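Ubiquitin-activating enzyme E1-like (Saccharomyces cerevisiae, PDB 3ONH) activates the ubiquitin-like modifier SMT3 (SUMO) with ATP as a heterodimer with AOS1, the piece here being its ubiquitin-fold domain. Local coordinates at residues 30-35 with 106-111; 37-42 with 74-79. All blocks are in the same frame, centred on the assembly; numbering follows the deposited sequence.

Interaction 1: residues 30-35 with 106-111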
ATOM      1  N   ARG A  30       6.416  -2.349   1.768  1.00 11.41           N
ATOM      2  CA  ARG A  30       7.805  -2.159   1.391  1.00  5.49           C
ATOM      3  C   ARG A  30       8.602  -3.450   1.544  1.00  6.26           C
ATOM      4  O   ARG A  30       9.297  -3.865   0.627  1.00 15.59           O
ATOM      5  CB  ARG A  30       8.449  -1.054   2.223  1.00 13.86           C
ATOM      6  CG  ARG A  30       9.906  -0.798   1.876  1.00 19.62           C
ATOM      7  CD  ARG A  30      10.605  -0.021   2.975  1.00 20.56           C
ATOM      8  NE  ARG A  30      10.209   1.383   3.013  1.00 26.01           N
ATOM      9  CZ  ARG A  30       9.701   1.992   4.082  1.00 20.73           C
ATOM     10  NH1 ARG A  30       9.509   1.317   5.209  1.00 21.32           N
ATOM     11  NH2 ARG A  30       9.377   3.279   4.021  1.00 21.65           N
ATOM     12  N   GLU A  31       8.510  -4.086   2.705  1.00  9.18           N
ATOM     13  CA  GLU A  31       9.306  -5.288   2.950  1.00 13.28           C
ATOM     14  C   GLU A  31       8.845  -6.475   2.102  1.00 10.20           C
ATOM     15  O   GLU A  31       9.663  -7.218   1.565  1.00 14.24           O
ATOM     16  CB  GLU A  31       9.294  -5.652   4.434  1.00 17.63           C
ATOM     17  CG  GLU A  31       9.764  -4.524   5.350  1.00 30.74           C
ATOM     18  CD  GLU A  31      11.256  -4.590   5.665  1.00 54.38           C
ATOM     19  OE1 GLU A  31      11.759  -3.680   6.365  1.00 48.30           O
ATOM     20  OE2 GLU A  31      11.923  -5.554   5.224  1.00 46.49           O
ATOM     21  N   LYS A  32       7.535  -6.640   1.975  1.00  8.51           N
ATOM     22  CA  LYS A  32       6.972  -7.759   1.226  1.00 11.16           C
ATOM     23  C   LYS A  32       7.432  -7.785  -0.230  1.00 12.45           C
ATOM     24  O   LYS A  32       7.752  -8.853  -0.755  1.00 18.45           O
ATOM     25  CB  LYS A  32       5.440  -7.754   1.320  1.00 12.25           C
ATOM     26  CG  LYS A  32       4.727  -8.704   0.369  1.00 19.44           C
ATOM     27  CD  LYS A  32       4.728 -10.138   0.865  1.00 21.98           C
ATOM     28  CE  LYS A  32       3.861 -11.027  -0.026  1.00 15.15           C
ATOM     29  NZ  LYS A  32       3.793 -12.427   0.458  1.00 27.68           N
ATOM     30  N   TYR A  33       7.484  -6.622  -0.877  1.00 10.63           N
ATOM     31  CA  TYR A  33       7.826  -6.570  -2.301  1.00  6.50           C
ATOM     32  C   TYR A  33       9.201  -5.966  -2.591  1.00  5.24           C
ATOM     33  O   TYR A  33       9.552  -5.750  -3.746  1.00 11.89           O
ATOM     34  CB  TYR A  33       6.744  -5.836  -3.104  1.00  9.89           C
ATOM     35  CG  TYR A  33       5.356  -6.369  -2.870  1.00 15.84           C
ATOM     36  CD1 TYR A  33       4.955  -7.581  -3.413  1.00 15.07           C
ATOM     37  CD2 TYR A  33       4.444  -5.663  -2.100  1.00  8.32           C
ATOM     38  CE1 TYR A  33       3.683  -8.074  -3.186  1.00  4.99           C
ATOM     39  CE2 TYR A  33       3.173  -6.146  -1.880  1.00  7.47           C
ATOM     40  CZ  TYR A  33       2.798  -7.349  -2.423  1.00 12.93           C
ATOM     41  OH  TYR A  33       1.534  -7.829  -2.193  1.00  7.71           O
ATOM     42  N   SER A  34       9.969  -5.686  -1.544  1.00  7.55           N
ATOM     43  CA  SER A  34      11.352  -5.226  -1.683  1.00  7.12           C
ATOM     44  C   SER A  34      11.477  -3.854  -2.319  1.00  8.10           C
ATOM     45  O   SER A  34      12.250  -3.662  -3.256  1.00 12.36           O
ATOM     46  CB  SER A  34      12.179  -6.248  -2.458  1.00  4.91           C
ATOM     47  OG  SER A  34      12.050  -7.520  -1.849  1.00 13.94           O
ATOM     48  N   TYR A  35      10.702  -2.904  -1.817  1.00  9.51           N
ATOM     49  CA  TYR A  35      10.897  -1.510  -2.176  1.00  3.55           C
ATOM     50  C   TYR A  35      11.989  -0.952  -1.276  1.00  7.92           C
ATOM     51  O   TYR A  35      12.343  -1.571  -0.278  1.00 10.02           O
ATOM     52  CB  TYR A  35       9.603  -0.712  -2.010  1.00 13.16           C
ATOM     53  CG  TYR A  35       8.580  -0.985  -3.080  1.00  3.83           C
ATOM     54  CD1 TYR A  35       8.600  -0.292  -4.283  1.00 13.97           C
ATOM     55  CD2 TYR A  35       7.580  -1.921  -2.880  1.00  8.60           C
ATOM     56  CE1 TYR A  35       7.669  -0.535  -5.264  1.00  6.59           C
ATOM     57  CE2 TYR A  35       6.639  -2.171  -3.857  1.00  7.82           C
ATOM     58  CZ  TYR A  35       6.694  -1.479  -5.046  1.00  4.25           C
ATOM     59  OH  TYR A  35       5.759  -1.732  -6.020  1.00 13.52           O
ATOM     60  N   LEU A 106      -1.584  -9.805   2.021  1.00 17.72           N
ATOM     61  CA  LEU A 106      -1.037  -9.196   0.817  1.00 13.70           C
ATOM     62  C   LEU A 106      -0.833 -10.233  -0.280  1.00 17.46           C
ATOM     63  O   LEU A 106      -0.400 -11.350  -0.021  1.00 17.01           O
ATOM     64  CB  LEU A 106       0.288  -8.479   1.102  1.00 12.34           C
ATOM     65  CG  LEU A 106       0.266  -7.227   1.985  1.00  9.85           C
ATOM     66  CD1 LEU A 106       1.506  -6.381   1.754  1.00 21.93           C
ATOM     67  CD2 LEU A 106      -0.960  -6.404   1.718  1.00 30.47           C
ATOM     68  N   PRO A 107      -1.132  -9.855  -1.524  1.00  8.90           N
ATOM     69  CA  PRO A 107      -0.997 -10.784  -2.646  1.00 14.27           C
ATOM     70  C   PRO A 107       0.455 -11.159  -2.944  1.00 30.77           C
ATOM     71  O   PRO A 107       1.359 -10.318  -2.871  1.00 14.51           O
ATOM     72  CB  PRO A 107      -1.579  -9.989  -3.817  1.00 13.72           C
ATOM     73  CG  PRO A 107      -1.394  -8.561  -3.426  1.00 12.78           C
ATOM     74  CD  PRO A 107      -1.655  -8.547  -1.948  1.00  6.28           C
ATOM     75  N   ASP A 108       0.674 -12.420  -3.288  1.00 31.97           N
ATOM     76  CA  ASP A 108       1.983 -12.836  -3.772  1.00 12.89           C
ATOM     77  C   ASP A 108       2.121 -12.491  -5.246  1.00 20.36           C
ATOM     78  O   ASP A 108       1.640 -13.214  -6.115  1.00 24.40           O
ATOM     79  CB  ASP A 108       2.232 -14.314  -3.494  1.00 17.72           C
ATOM     80  CG  ASP A 108       2.620 -14.562  -2.047  1.00 41.57           C
ATOM     81  OD1 ASP A 108       3.834 -14.582  -1.757  1.00 38.82           O
ATOM     82  OD2 ASP A 108       1.716 -14.708  -1.195  1.00 33.11           O
ATOM     83  N   VAL A 109       2.762 -11.351  -5.499  1.00 20.23           N
ATOM     84  CA  VAL A 109       2.933 -10.805  -6.840  1.00 12.15           C
ATOM     85  C   VAL A 109       4.419 -10.670  -7.162  1.00 23.56           C
ATOM     86  O   VAL A 109       5.243 -10.488  -6.267  1.00 33.33           O
ATOM     87  CB  VAL A 109       2.298  -9.403  -6.953  1.00 12.17           C
ATOM     88  CG1 VAL A 109       2.564  -8.805  -8.324  1.00 18.84           C
ATOM     89  CG2 VAL A 109       0.816  -9.459  -6.663  1.00 16.77           C
ATOM     90  N   GLU A 110       4.754 -10.759  -8.444  1.00 29.46           N
ATOM     91  CA  GLU A 110       6.130 -10.585  -8.890  1.00 35.15           C
ATOM     92  C   GLU A 110       6.384  -9.124  -9.222  1.00 28.13           C
ATOM     93  O   GLU A 110       5.790  -8.590 -10.160  1.00 16.76           O
ATOM     94  CB  GLU A 110       6.396 -11.439 -10.127  1.00 37.66           C
ATOM     95  CG  GLU A 110       7.864 -11.676 -10.413  1.00 33.71           C
ATOM     96  CD  GLU A 110       8.077 -12.794 -11.421  1.00 62.05           C
ATOM     97  OE1 GLU A 110       7.830 -12.562 -12.628  1.00 56.82           O
ATOM     98  OE2 GLU A 110       8.480 -13.905 -11.005  1.00 56.53           O
ATOM     99  N   VAL A 111       7.253  -8.483  -8.441  1.00 25.51           N
ATOM    100  CA  VAL A 111       7.581  -7.077  -8.637  1.00 11.37           C
ATOM    101  C   VAL A 111       9.052  -6.942  -8.939  1.00  9.49           C
ATOM    102  O   VAL A 111       9.885  -6.990  -8.041  1.00 11.36           O
ATOM    103  CB  VAL A 111       7.253  -6.222  -7.406  1.00  7.70           C
ATOM    104  CG1 VAL A 111       7.535  -4.773  -7.702  1.00  8.02           C
ATOM    105  CG2 VAL A 111       5.803  -6.401  -7.011  1.00 13.59           C
TER
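The C-terminal end of helix 22-33 packs through Tyr-33 and Lys-32 against an irregular chain, 106-111, which runs between strands 104-105 and 113-115 and has no helix or strand of its own. Tyr-33 is the centre of the contact. Its CG lies beside the backbone N and anti to the carbonyl carbon (chi1 -52°), an orientation that sends the ring out from the helix toward the passing chain. There the OH donates to Pro-107 O at 2.6 Å, in the plane of that carbonyl and on one of its lone pairs, with a C=O...donor angle of 136°. The same carbonyl oxygen lies at the edge of the ring, in its plane. Tyrosine suits this buried place because its ring can pack while its hydroxyl satisfies a carbonyl of a chain that lacks strand pairing here. Round the ring, Leu-106 CD1 comes to 4.0 Å from Tyr-33 CE2, and Val-111 CG2 to 3.9 Å from Tyr-33 CD1. The pyrrolidine of Pro-107 touches the hydroxyl, its CG being 3.3 Å from Tyr-33 OH. One face of the ring is covered by the neighbouring Lys-32, whose CG sits 3.6 Å above the centre. Beyond a bend at chi2 (80°), the lysine chain extends to Asp-108, and NZ forms a salt bridge to Asp-108 OD1 at 3.1 Å, reaching the oxygen from above the carboxylate plane. This long, charged residue thus contributes methylenes to the ring and an ammonium group to the solvent-facing side. Tyr-35, after the helix, adds a smaller apolar contact with Val-111. Ile-89 of strand 84-95 also touches Tyr-33, so helix end, sheet and loop meet at this ring. The helix lies on the sheet as in beta-grasp (ubiquitin-like) domains, and the chain after strand 104-105 passes its C-terminal end, held by a tyrosine-to-carbonyl bond and a salt bridge.

Interaction 2: residues 37-42 with 74-79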
ATOM      1  N   GLN A  37      13.723   2.449   1.034  1.00  7.95           N
ATOM      2  CA  GLN A  37      13.180   3.210   2.151  1.00 22.04           C
ATOM      3  C   GLN A  37      12.294   4.358   1.692  1.00 11.00           C
ATOM      4  O   GLN A  37      11.196   4.544   2.200  1.00 23.02           O
ATOM      5  CB  GLN A  37      14.302   3.719   3.041  1.00 31.14           C
ATOM      6  CG  GLN A  37      15.211   2.609   3.485  1.00 40.90           C
ATOM      7  CD  GLN A  37      14.449   1.338   3.832  1.00 27.90           C
ATOM      8  OE1 GLN A  37      14.096   1.105   4.989  1.00 23.21           O
ATOM      9  NE2 GLN A  37      14.194   0.506   2.826  1.00 38.18           N
ATOM     10  N   ASP A  38      12.775   5.128   0.729  1.00  9.35           N
ATOM     11  CA  ASP A  38      12.007   6.243   0.202  1.00 19.47           C
ATOM     12  C   ASP A  38      10.941   5.748  -0.756  1.00 18.63           C
ATOM     13  O   ASP A  38      11.252   5.232  -1.826  1.00 14.67           O
ATOM     14  CB  ASP A  38      12.908   7.232  -0.518  1.00  7.40           C
ATOM     15  CG  ASP A  38      13.891   7.911   0.404  1.00 23.88           C
ATOM     16  OD1 ASP A  38      13.686   7.855   1.632  1.00 32.74           O
ATOM     17  OD2 ASP A  38      14.869   8.509  -0.106  1.00 21.08           O
ATOM     18  N   ILE A  39       9.686   5.950  -0.377  1.00 10.02           N
ATOM     19  CA  ILE A  39       8.561   5.396  -1.104  1.00  6.10           C
ATOM     20  C   ILE A  39       7.443   6.424  -1.260  1.00 18.45           C
ATOM     21  O   ILE A  39       7.454   7.477  -0.615  1.00 11.76           O
ATOM     22  CB  ILE A  39       8.025   4.155  -0.367  1.00 12.87           C
ATOM     23  CG1 ILE A  39       8.075   2.946  -1.284  1.00 22.13           C
ATOM     24  CG2 ILE A  39       6.642   4.405   0.241  1.00 19.25           C
ATOM     25  CD1 ILE A  39       9.466   2.608  -1.713  1.00 25.98           C
ATOM     26  N   SER A  40       6.490   6.115  -2.133  1.00 23.20           N
ATOM     27  CA  SER A  40       5.293   6.932  -2.298  1.00 20.44           C
ATOM     28  C   SER A  40       4.060   6.045  -2.228  1.00  9.51           C
ATOM     29  O   SER A  40       4.004   5.011  -2.882  1.00 13.80           O
ATOM     30  CB  SER A  40       5.316   7.655  -3.647  1.00  8.58           C
ATOM     31  OG  SER A  40       4.812   8.970  -3.521  1.00 43.87           O
ATOM     32  N   LEU A  41       3.079   6.457  -1.431  1.00  6.76           N
ATOM     33  CA  LEU A  41       1.801   5.754  -1.329  1.00  8.71           C
ATOM     34  C   LEU A  41       0.666   6.714  -1.658  1.00  9.76           C
ATOM     35  O   LEU A  41       0.412   7.673  -0.934  1.00 12.19           O
ATOM     36  CB  LEU A  41       1.609   5.163   0.066  1.00 10.75           C
ATOM     37  CG  LEU A  41       0.509   4.106   0.227  1.00 14.12           C
ATOM     38  CD1 LEU A  41       0.709   3.315   1.506  1.00  7.74           C
ATOM     39  CD2 LEU A  41      -0.878   4.726   0.206  1.00 20.50           C
ATOM     40  N   LEU A  42      -0.013   6.435  -2.760  1.00  6.30           N
ATOM     41  CA  LEU A  42      -1.074   7.290  -3.257  1.00  8.30           C
ATOM     42  C   LEU A  42      -2.394   6.519  -3.312  1.00 13.44           C
ATOM     43  O   LEU A  42      -2.412   5.332  -3.626  1.00 11.16           O
ATOM     44  CB  LEU A  42      -0.697   7.776  -4.655  1.00 17.38           C
ATOM     45  CG  LEU A  42      -1.709   8.597  -5.446  1.00 35.60           C
ATOM     46  CD1 LEU A  42      -1.566  10.066  -5.124  1.00 36.87           C
ATOM     47  CD2 LEU A  42      -1.498   8.366  -6.929  1.00 15.61           C
ATOM     48  N   ILE A  74      -4.620   1.459  -4.147  1.00 12.66           N
ATOM     49  CA  ILE A  74      -3.428   2.148  -3.681  1.00  9.04           C
ATOM     50  C   ILE A  74      -2.294   1.940  -4.664  1.00  7.37           C
ATOM     51  O   ILE A  74      -2.090   0.834  -5.149  1.00  9.34           O
ATOM     52  CB  ILE A  74      -2.997   1.630  -2.300  1.00 10.61           C
ATOM     53  CG1 ILE A  74      -4.086   1.921  -1.277  1.00 13.87           C
ATOM     54  CG2 ILE A  74      -1.702   2.277  -1.875  1.00 45.90           C
ATOM     55  CD1 ILE A  74      -4.609   3.317  -1.363  1.00 24.29           C
ATOM     56  N   LEU A  75      -1.569   3.011  -4.975  1.00 10.88           N
ATOM     57  CA  LEU A  75      -0.395   2.918  -5.829  1.00 14.18           C
ATOM     58  C   LEU A  75       0.863   3.137  -4.998  1.00 17.04           C
ATOM     59  O   LEU A  75       1.043   4.188  -4.395  1.00  9.98           O
ATOM     60  CB  LEU A  75      -0.456   3.941  -6.962  1.00  4.40           C
ATOM     61  CG  LEU A  75       0.752   3.942  -7.890  1.00  7.05           C
ATOM     62  CD1 LEU A  75       0.746   2.710  -8.781  1.00 12.75           C
ATOM     63  CD2 LEU A  75       0.764   5.197  -8.728  1.00 14.57           C
ATOM     64  N   PHE A  76       1.737   2.141  -4.979  1.00  7.11           N
ATOM     65  CA  PHE A  76       2.897   2.157  -4.106  1.00  4.01           C
ATOM     66  C   PHE A  76       4.147   2.203  -4.965  1.00  6.29           C
ATOM     67  O   PHE A  76       4.417   1.262  -5.708  1.00  9.50           O
ATOM     68  CB  PHE A  76       2.893   0.891  -3.257  1.00 11.44           C
ATOM     69  CG  PHE A  76       3.755   0.972  -2.037  1.00  8.77           C
ATOM     70  CD1 PHE A  76       3.209   1.308  -0.809  1.00 19.37           C
ATOM     71  CD2 PHE A  76       5.106   0.695  -2.112  1.00 13.00           C
ATOM     72  CE1 PHE A  76       3.998   1.375   0.326  1.00 10.66           C
ATOM     73  CE2 PHE A  76       5.899   0.760  -0.984  1.00 10.91           C
ATOM     74  CZ  PHE A  76       5.347   1.104   0.237  1.00 24.23           C
ATOM     75  N   SER A  77       4.899   3.297  -4.865  1.00 10.20           N
ATOM     76  CA  SER A  77       6.008   3.559  -5.767  1.00  9.24           C
ATOM     77  C   SER A  77       7.374   3.709  -5.094  1.00  8.02           C
ATOM     78  O   SER A  77       7.475   4.052  -3.917  1.00 13.52           O
ATOM     79  CB  SER A  77       5.731   4.824  -6.582  1.00 13.50           C
ATOM     80  OG  SER A  77       4.549   4.700  -7.341  1.00 11.34           O
ATOM     81  N   ASP A  78       8.416   3.468  -5.887  1.00 12.02           N
ATOM     82  CA  ASP A  78       9.816   3.626  -5.489  1.00 20.00           C
ATOM     83  C   ASP A  78      10.280   5.058  -5.767  1.00 12.11           C
ATOM     84  O   ASP A  78      10.239   5.525  -6.906  1.00 15.73           O
ATOM     85  CB  ASP A  78      10.670   2.598  -6.260  1.00 14.70           C
ATOM     86  CG  ASP A  78      12.177   2.868  -6.190  1.00 35.37           C
ATOM     87  OD1 ASP A  78      12.597   4.033  -6.025  1.00 28.36           O
ATOM     88  OD2 ASP A  78      12.952   1.897  -6.332  1.00 15.87           O
ATOM     89  N   GLU A  79      10.723   5.759  -4.731  1.00 13.48           N
ATOM     90  CA  GLU A  79      11.080   7.169  -4.894  1.00  7.08           C
ATOM     91  C   GLU A  79      12.559   7.448  -4.681  1.00 29.43           C
ATOM     92  O   GLU A  79      12.992   8.597  -4.731  1.00 21.59           O
ATOM     93  CB  GLU A  79      10.250   8.055  -3.961  1.00 20.53           C
ATOM     94  CG  GLU A  79       8.755   8.021  -4.231  1.00 13.95           C
ATOM     95  CD  GLU A  79       8.391   8.617  -5.578  1.00 18.98           C
ATOM     96  OE1 GLU A  79       9.197   9.397  -6.125  1.00 18.24           O
ATOM     97  OE2 GLU A  79       7.294   8.309  -6.091  1.00 20.64           O
TER
HETATM   98  O   HOH W   1      14.313  10.411  -2.786  1.00 32.34           O
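Over one face of the Phe-76 ring, offset toward its rim, lies the carbonyl oxygen of Ser-40, 4.1 Å above the plane, while Leu-41 CD1 meets the edge near Phe-76 CD1. The Ile-39 side chain crosses that of Phe-76 at about a right angle, CG2 3.5 Å from Phe-76 CZ. Its place in the strand puts Phe-76 on the sheet face of Ile-39 and Leu-41, and chi1 (-162°, CG anti to the backbone N) brings the ring over toward their strand. Helix 22-33 covers this face, Ile-29 touching Phe-76 and Val-26 touching Leu-41; large apolar residues fit such a buried surface. Leu-41 CD2 and Ile-74 CG2 are tightly packed at 3.3 Å.

The backbones beneath form an antiparallel pair, 4.6 Å apart at the closest approach of their axes. Ser-40 with Ser-77 and Leu-42 with Leu-75 are hydrogen-bonded pairs, each joined by two bonds; Ile-39 with Asp-78 and Leu-41 with Phe-76 are non-hydrogen-bonded pairs. Ser-77 N donates to Ser-40 O at 2.8 Å and nearly straight, with an N-H...O angle of 169°. The opposite sheet face carries Ser-40, Ser-77, Leu-42 and Leu-75, which are partly exposed; small serines suit their close pairing there. Past the strand end, Glu-79 N continues the ladder to Asp-38 O at 3.0 Å, although this donor stands above the carbonyl plane. The bend of Glu-79 at chi2 (-66°) carries its carboxylate over Ser-40, OE2 lying 3.2 Å from Ser-40 CB. A water donates to Glu-79 O and, weakly, to Asp-38 OD2. Asp-78 turns its carboxylate elsewhere, accepting from the backbone N of Gly-81 and of Arg-86 and so bracing the turn into strand 84-95. The pair belongs to a mixed sheet with one face packed against helix 22-33, as in the beta-grasp fold of ubiquitin-like domains.

In the fold
From the N terminus the chain runs through strand 6-12 and the short helix 14-19 to helix 22-33, whose end enters interaction 1, and then, after a short loop, into strand 39-43, the first half of interaction 2. Strand 73-78 returns to pair with it, closing a loop of 31 residues. After strands 84-95 and 104-105, segment 106-111 comes back to the helix end, closing the larger loop of 70 residues. Interaction 2 therefore lies wholly within interaction 1, without crossing it. Tyr-35 and Arg-30 join the two: the rings of Tyr-35 and Phe-76 meet, and Arg-30 NH2 is hydrogen-bonded to Gln-37 O. Helix, sheet and the loop before strand 113-115 are tied together.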